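Local structure of regulatory Subunit of Protein Kinase A (cAMP-dependent) from Euglena gracilis (Euglena gracilis, 6RSX) at residues A[158-163]-A[175-180]; A[167-172]-A[205-210]. The protein binds cAMP at two tandem cyclic nucleotide-binding domains and probably thereby controls the activity of a protein kinase A catalytic subunit. All blocks are in the same frame, centred on the assembly; numbering follows the deposited sequence.

Three of the four segments follow one another along the chain, on helix 149-165, the loop holding 167-172 and helix 174-183; the fourth, 205-210, is on strand 204-208. The centres of interactions 1 and 2 are about 10 Å apart, and their segments alternate along the sequence. They meet directly where L163 CD2 of interaction 1 comes within 3.4 Å of F169 CE2 of interaction 2; R177 NH2 also makes a weak hydrogen bond to E170 O. Interaction 1 contributes Y175 to the cAMP pocket of the first domain, whereas interaction 2 lies near that of the second: the F205 side chain is about 6 Å from the bound cAMP but is not among its pocket residues.

Interaction 1 of 2, residues A[158-163]-A[175-180]; sequences QYEDFL and YERMTM. With CMP (adenosine-3',5'-cyclic-monophosphate), chain B.
L163 on helix 149-165 and R177 on helix 174-183 bury the most surface here, and their CA atoms, 6.5 Å apart, mark the closest backbone approach of the two segments. The helix axes pass at 9.7 Å with 120° between their directions. L163 drives its CD1 methyl against the R177 backbone, CD1 to O being a tight 3.2 Å, while its other branch rests CD2 at 4.0 Å from M180 CG. R177 places CG anti to its carbonyl carbon (chi1 -73°) and runs extended to NE, which brings the guanidinium edge past L163 O. E160 crosses this chain at about a right angle: its OE1 lies 3.6 Å from R177 CB, but OE2 stays 5.1 Å from R177 NE, too long for a salt bridge, though the opposite charges may still attract weakly. On the far side of helix 174-183, Y175 lays one ring face over the adenine, with cAMP C4 3.7 Å above the ring centre. Y175 OH is hydrogen-bonded to E115, which also binds the nucleotide. Two helices meeting across a short connection, with an aromatic residue of the second covering the base bound in the preceding domain, fit the N3A motif of PKA regulatory subunits.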
loop_
_atom_site.group_PDB
_atom_site.type_symbol
_atom_site.label_atom_id
_atom_site.label_comp_id
_atom_site.label_asym_id
_atom_site.label_seq_id
_atom_site.Cartn_x
_atom_site.Cartn_y
_atom_site.Cartn_z
ATOM N N GLN A 158 10.961 -4.935 -8.483
ATOM C CA GLN A 158 12.031 -5.190 -7.527
ATOM C C GLN A 158 11.568 -6.010 -6.336
ATOM O O GLN A 158 12.372 -6.736 -5.748
ATOM C CB GLN A 158 12.643 -3.871 -7.077
ATOM C CG GLN A 158 13.409 -3.240 -8.236
ATOM C CD GLN A 158 14.036 -1.899 -7.884
ATOM O OE1 GLN A 158 13.510 -1.142 -7.060
ATOM N NE2 GLN A 158 15.168 -1.596 -8.523
ATOM N N TYR A 159 10.295 -5.941 -5.973
ATOM C CA TYR A 159 9.839 -6.659 -4.788
ATOM C C TYR A 159 9.030 -7.912 -5.113
ATOM O O TYR A 159 8.547 -8.577 -4.194
ATOM C CB TYR A 159 9.041 -5.703 -3.903
ATOM C CG TYR A 159 9.941 -4.747 -3.149
ATOM C CD1 TYR A 159 10.518 -5.120 -1.939
ATOM C CD2 TYR A 159 10.260 -3.499 -3.666
ATOM C CE1 TYR A 159 11.362 -4.261 -1.241
ATOM C CE2 TYR A 159 11.098 -2.621 -2.969
ATOM C CZ TYR A 159 11.641 -3.021 -1.743
ATOM O OH TYR A 159 12.475 -2.182 -1.044
ATOM N N GLU A 160 8.919 -8.285 -6.396
ATOM C CA GLU A 160 8.057 -9.406 -6.752
ATOM C C GLU A 160 8.540 -10.702 -6.118
ATOM O O GLU A 160 7.767 -11.401 -5.458
ATOM C CB GLU A 160 7.962 -9.543 -8.277
ATOM C CG GLU A 160 6.545 -9.338 -8.814
ATOM C CD GLU A 160 5.452 -9.954 -7.921
ATOM O OE1 GLU A 160 4.688 -9.189 -7.281
ATOM O OE2 GLU A 160 5.354 -11.204 -7.856
ATOM N N ASP A 161 9.815 -11.048 -6.309
ATOM C CA ASP A 161 10.330 -12.288 -5.724
ATOM C C ASP A 161 10.129 -12.310 -4.208
ATOM O O ASP A 161 9.666 -13.312 -3.640
ATOM C CB ASP A 161 11.813 -12.470 -6.070
ATOM C CG ASP A 161 12.044 -12.691 -7.551
ATOM O OD1 ASP A 161 11.089 -13.119 -8.240
ATOM O OD2 ASP A 161 13.175 -12.433 -8.023
ATOM N N PHE A 162 10.464 -11.205 -3.537
ATOM C CA PHE A 162 10.328 -11.156 -2.083
ATOM C C PHE A 162 8.900 -11.473 -1.654
ATOM O O PHE A 162 8.669 -12.339 -0.800
ATOM C CB PHE A 162 10.761 -9.782 -1.567
ATOM C CG PHE A 162 10.729 -9.660 -0.058
ATOM C CD1 PHE A 162 11.630 -10.362 0.721
ATOM C CD2 PHE A 162 9.806 -8.836 0.569
ATOM C CE1 PHE A 162 11.606 -10.252 2.118
ATOM C CE2 PHE A 162 9.781 -8.718 1.951
ATOM C CZ PHE A 162 10.671 -9.430 2.727
ATOM N N LEU A 163 7.921 -10.789 -2.252
ATOM C CA LEU A 163 6.538 -10.960 -1.824
ATOM C C LEU A 163 6.027 -12.363 -2.128
ATOM O O LEU A 163 5.178 -12.886 -1.394
ATOM C CB LEU A 163 5.651 -9.900 -2.487
ATOM C CG LEU A 163 6.094 -8.466 -2.171
ATOM C CD1 LEU A 163 5.382 -7.418 -3.049
ATOM C CD2 LEU A 163 5.892 -8.177 -0.716
ATOM N N TYR A 175 -2.580 -9.222 -7.760
ATOM C CA TYR A 175 -2.695 -7.765 -7.749
ATOM C C TYR A 175 -2.434 -7.209 -6.350
ATOM O O TYR A 175 -1.848 -6.123 -6.211
ATOM C CB TYR A 175 -4.070 -7.307 -8.231
ATOM C CG TYR A 175 -4.102 -5.825 -8.405
ATOM C CD1 TYR A 175 -3.395 -5.215 -9.452
ATOM C CD2 TYR A 175 -4.847 -5.028 -7.574
ATOM C CE1 TYR A 175 -3.393 -3.841 -9.600
ATOM C CE2 TYR A 175 -4.853 -3.648 -7.698
ATOM C CZ TYR A 175 -4.158 -3.050 -8.739
ATOM O OH TYR A 175 -4.164 -1.664 -8.869
ATOM N N GLU A 176 -2.863 -7.942 -5.318
ATOM C CA GLU A 176 -2.546 -7.550 -3.946
ATOM C C GLU A 176 -1.037 -7.479 -3.725
ATOM O O GLU A 176 -0.548 -6.575 -3.033
ATOM C CB GLU A 176 -3.229 -8.502 -2.952
ATOM C CG GLU A 176 -4.695 -8.175 -2.770
ATOM C CD GLU A 176 -5.461 -9.234 -1.983
ATOM O OE1 GLU A 176 -5.009 -10.403 -1.893
ATOM O OE2 GLU A 176 -6.531 -8.886 -1.462
ATOM N N ARG A 177 -0.271 -8.387 -4.337
ATOM C CA ARG A 177 1.190 -8.276 -4.273
ATOM C C ARG A 177 1.694 -6.960 -4.863
ATOM O O ARG A 177 2.622 -6.347 -4.324
ATOM C CB ARG A 177 1.865 -9.449 -4.995
ATOM C CG ARG A 177 1.771 -10.757 -4.229
ATOM C CD ARG A 177 2.454 -11.929 -4.960
ATOM N NE ARG A 177 2.483 -13.053 -4.037
ATOM C CZ ARG A 177 1.419 -13.806 -3.753
ATOM N NH1 ARG A 177 0.263 -13.567 -4.370
ATOM N NH2 ARG A 177 1.503 -14.797 -2.861
ATOM N N MET A 178 1.109 -6.521 -5.986
ATOM C CA MET A 178 1.545 -5.272 -6.594
ATOM C C MET A 178 1.282 -4.086 -5.678
ATOM O O MET A 178 2.129 -3.196 -5.545
ATOM C CB MET A 178 0.834 -5.068 -7.939
ATOM C CG MET A 178 0.865 -6.289 -8.813
ATOM S SD MET A 178 0.333 -5.858 -10.491
ATOM C CE MET A 178 1.747 -4.967 -11.169
ATOM N N THR A 179 0.101 -4.029 -5.071
ATOM C CA THR A 179 -0.217 -2.878 -4.232
ATOM C C THR A 179 0.586 -2.938 -2.936
ATOM O O THR A 179 0.942 -1.898 -2.377
ATOM C CB THR A 179 -1.719 -2.821 -3.952
ATOM O OG1 THR A 179 -2.126 -4.058 -3.405
ATOM C CG2 THR A 179 -2.495 -2.639 -5.236
ATOM N N MET A 180 0.931 -4.147 -2.501
ATOM C CA MET A 180 1.807 -4.281 -1.338
ATOM C C MET A 180 3.191 -3.744 -1.674
ATOM O O MET A 180 3.768 -2.962 -0.908
ATOM C CB MET A 180 1.859 -5.744 -0.883
ATOM C CG MET A 180 2.763 -5.965 0.365
ATOM S SD MET A 180 2.208 -5.059 1.824
ATOM C CE MET A 180 0.648 -5.818 2.148
HETATM P P CMP B . -6.188 -1.520 -15.446
HETATM O O1P CMP B . -5.562 -0.373 -16.309
HETATM O O2P CMP B . -6.043 -2.948 -15.770
HETATM O "O5'" CMP B . -7.782 -1.315 -15.413
HETATM C "C5'" CMP B . -8.579 -1.911 -14.391
HETATM C "C4'" CMP B . -7.946 -1.551 -13.080
HETATM O "O4'" CMP B . -8.561 -2.153 -11.933
HETATM C "C3'" CMP B . -6.516 -2.013 -12.958
HETATM O "O3'" CMP B . -5.662 -1.312 -13.833
HETATM C "C2'" CMP B . -6.230 -1.813 -11.466
HETATM O "O2'" CMP B . -5.853 -0.463 -11.254
HETATM C "C1'" CMP B . -7.637 -2.059 -10.851
HETATM N N9 CMP B . -7.748 -3.289 -10.075
HETATM C C8 CMP B . -8.288 -3.378 -8.810
HETATM N N7 CMP B . -8.280 -4.647 -8.443
HETATM C C5 CMP B . -7.707 -5.338 -9.439
HETATM C C6 CMP B . -7.448 -6.680 -9.504
HETATM N N6 CMP B . -7.699 -7.749 -8.567
HETATM N N1 CMP B . -6.848 -7.208 -10.547
HETATM C C2 CMP B . -6.533 -6.380 -11.589
HETATM N N3 CMP B . -6.770 -5.027 -11.545
HETATM C C4 CMP B . -7.380 -4.517 -10.453
#

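Interaction 2 of 2, residues A[167-172]-A[205-210]; sequences PLFEAL and FYIIID
In the second domain's N3A motif, the connection between helices 149-165 and 174-183, which opens with a 3-10 segment at 167-168, packs on strand 204-208 through L168 and F169, which meet F205 and I207. In L168, chi1 of 176° carries CG toward the strand, and chi2 of 63° sets CD2 as the methyl that touches it. That methyl approaches the F205 ring at its edge and in its plane, with CD2 to CZ at 3.7 Å, and lies 4.0 Å from I207 CG1. One branch of a leucine thus touches two residues whose side chains leave the same face of the strand. F169 and I207 reach for each other from opposite directions: F169 CZ is 4.1 Å from I207 CD1, with the methyl oblique to the ring. L168 CG also sits over one face of the F169 ring, offset toward its rim.

Strand 204-208 is an inner strand of an antiparallel sheet in the jelly-roll-like beta barrel of the cyclic nucleotide-binding domain, lying between 256-262 and 234-235. F205 and I207 pair by backbone hydrogen bonds with L261 and V259; beyond I208 the chain turns a corner, and I209 and D210 both face H257 in a classic beta bulge. L168 touches I276 and L277 of helix 274-280 as well, and F205 meets the ring of F266 with planes about 45° apart. The loop itself is held by backbone bonds from E170 N to P167 O at 3.1 Å and, closing a type I turn, from L172 N to F169 O at 3.1 Å.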
loop_
_atom_site.group_PDB
_atom_site.type_symbol
_atom_site.label_atom_id
_atom_site.label_comp_id
_atom_site.label_asym_id
_atom_site.label_seq_id
_atom_site.Cartn_x
_atom_site.Cartn_y
_atom_site.Cartn_z
ATOM N N PRO A 167 6.324 -16.005 3.821
ATOM C CA PRO A 167 5.083 -16.665 4.238
ATOM C C PRO A 167 3.981 -15.701 4.606
ATOM O O PRO A 167 2.798 -16.009 4.417
ATOM C CB PRO A 167 5.527 -17.498 5.458
ATOM C CG PRO A 167 6.968 -17.807 5.148
ATOM C CD PRO A 167 7.518 -16.581 4.470
ATOM N N LEU A 168 4.332 -14.543 5.163
ATOM C CA LEU A 168 3.325 -13.572 5.566
ATOM C C LEU A 168 2.390 -13.233 4.412
ATOM O O LEU A 168 1.190 -12.999 4.612
ATOM C CB LEU A 168 4.013 -12.301 6.071
ATOM C CG LEU A 168 3.071 -11.151 6.444
ATOM C CD1 LEU A 168 2.170 -11.530 7.599
ATOM C CD2 LEU A 168 3.855 -9.873 6.727
ATOM N N PHE A 169 2.927 -13.205 3.199
ATOM C CA PHE A 169 2.165 -12.747 2.042
ATOM C C PHE A 169 1.555 -13.887 1.235
ATOM O O PHE A 169 1.091 -13.662 0.110
ATOM C CB PHE A 169 3.064 -11.890 1.149
ATOM C CG PHE A 169 3.575 -10.649 1.835
ATOM C CD1 PHE A 169 2.692 -9.787 2.468
ATOM C CD2 PHE A 169 4.927 -10.367 1.875
ATOM C CE1 PHE A 169 3.146 -8.644 3.100
ATOM C CE2 PHE A 169 5.390 -9.212 2.515
ATOM C CZ PHE A 169 4.488 -8.357 3.119
ATOM N N GLU A 170 1.514 -15.100 1.793
ATOM C CA GLU A 170 1.133 -16.264 0.996
ATOM C C GLU A 170 -0.266 -16.112 0.403
ATOM O O GLU A 170 -0.521 -16.587 -0.707
ATOM C CB GLU A 170 1.198 -17.532 1.854
ATOM C CG GLU A 170 -0.012 -17.720 2.704
ATOM N N ALA A 171 -1.191 -15.488 1.136
ATOM C CA ALA A 171 -2.595 -15.420 0.758
ATOM C C ALA A 171 -2.912 -14.222 -0.138
ATOM O O ALA A 171 -4.063 -14.075 -0.570
ATOM C CB ALA A 171 -3.478 -15.373 2.001
ATOM N N LEU A 172 -1.942 -13.364 -0.427
ATOM C CA LEU A 172 -2.216 -12.240 -1.314
ATOM C C LEU A 172 -2.413 -12.709 -2.753
ATOM O O LEU A 172 -1.682 -13.566 -3.251
ATOM C CB LEU A 172 -1.080 -11.223 -1.248
ATOM C CG LEU A 172 -1.184 -10.160 -0.151
ATOM C CD1 LEU A 172 -1.141 -10.740 1.262
ATOM C CD2 LEU A 172 -0.038 -9.177 -0.371
ATOM N N PHE A 205 4.831 -1.223 10.860
ATOM C CA PHE A 205 4.941 -2.672 10.807
ATOM C C PHE A 205 6.136 -3.011 9.926
ATOM O O PHE A 205 6.326 -2.400 8.866
ATOM C CB PHE A 205 3.642 -3.261 10.230
ATOM C CG PHE A 205 3.696 -4.731 9.984
ATOM C CD1 PHE A 205 3.753 -5.626 11.047
ATOM C CD2 PHE A 205 3.705 -5.235 8.689
ATOM C CE1 PHE A 205 3.803 -7.002 10.821
ATOM C CE2 PHE A 205 3.748 -6.604 8.458
ATOM C CZ PHE A 205 3.784 -7.492 9.513
ATOM N N TYR A 206 6.949 -3.973 10.355
ATOM C CA TYR A 206 8.220 -4.229 9.689
ATOM C C TYR A 206 8.333 -5.680 9.267
ATOM O O TYR A 206 7.936 -6.585 10.016
ATOM C CB TYR A 206 9.391 -3.897 10.633
ATOM C CG TYR A 206 9.435 -2.445 10.988
ATOM C CD1 TYR A 206 8.652 -1.953 12.039
ATOM C CD2 TYR A 206 10.235 -1.555 10.251
ATOM C CE1 TYR A 206 8.694 -0.582 12.356
ATOM C CE2 TYR A 206 10.282 -0.220 10.563
ATOM C CZ TYR A 206 9.508 0.254 11.617
ATOM O OH TYR A 206 9.540 1.585 11.928
ATOM N N ILE A 207 8.924 -5.901 8.090
ATOM C CA ILE A 207 9.321 -7.236 7.641
ATOM C C ILE A 207 10.820 -7.213 7.387
ATOM O O ILE A 207 11.326 -6.339 6.668
ATOM C CB ILE A 207 8.562 -7.675 6.366
ATOM C CG1 ILE A 207 7.055 -7.512 6.528
ATOM C CG2 ILE A 207 8.878 -9.136 6.033
ATOM C CD1 ILE A 207 6.542 -6.224 5.906
ATOM N N ILE A 208 11.534 -8.187 7.947
ATOM C CA ILE A 208 12.981 -8.239 7.790
ATOM C C ILE A 208 13.333 -8.875 6.450
ATOM O O ILE A 208 12.869 -9.981 6.140
ATOM C CB ILE A 208 13.610 -9.032 8.943
ATOM C CG1 ILE A 208 13.177 -8.389 10.264
ATOM C CG2 ILE A 208 15.124 -9.087 8.748
ATOM C CD1 ILE A 208 13.411 -9.285 11.478
ATOM N N ILE A 209 14.157 -8.181 5.668
ATOM C CA ILE A 209 14.718 -8.760 4.449
ATOM C C ILE A 209 15.994 -9.524 4.796
ATOM O O ILE A 209 16.126 -10.708 4.488
ATOM C CB ILE A 209 15.000 -7.690 3.385
ATOM C CG1 ILE A 209 13.693 -6.977 3.016
ATOM C CG2 ILE A 209 15.617 -8.344 2.161
ATOM C CD1 ILE A 209 13.914 -5.714 2.205
ATOM N N ASP A 210 16.950 -8.850 5.423
ATOM C CA ASP A 210 18.160 -9.509 5.890
ATOM C C ASP A 210 18.549 -8.899 7.228
ATOM O O ASP A 210 18.134 -7.791 7.576
ATOM C CB ASP A 210 19.315 -9.396 4.869
ATOM C CG ASP A 210 19.601 -7.971 4.436
ATOM O OD1 ASP A 210 20.298 -7.250 5.177
ATOM O OD2 ASP A 210 19.156 -7.573 3.333
#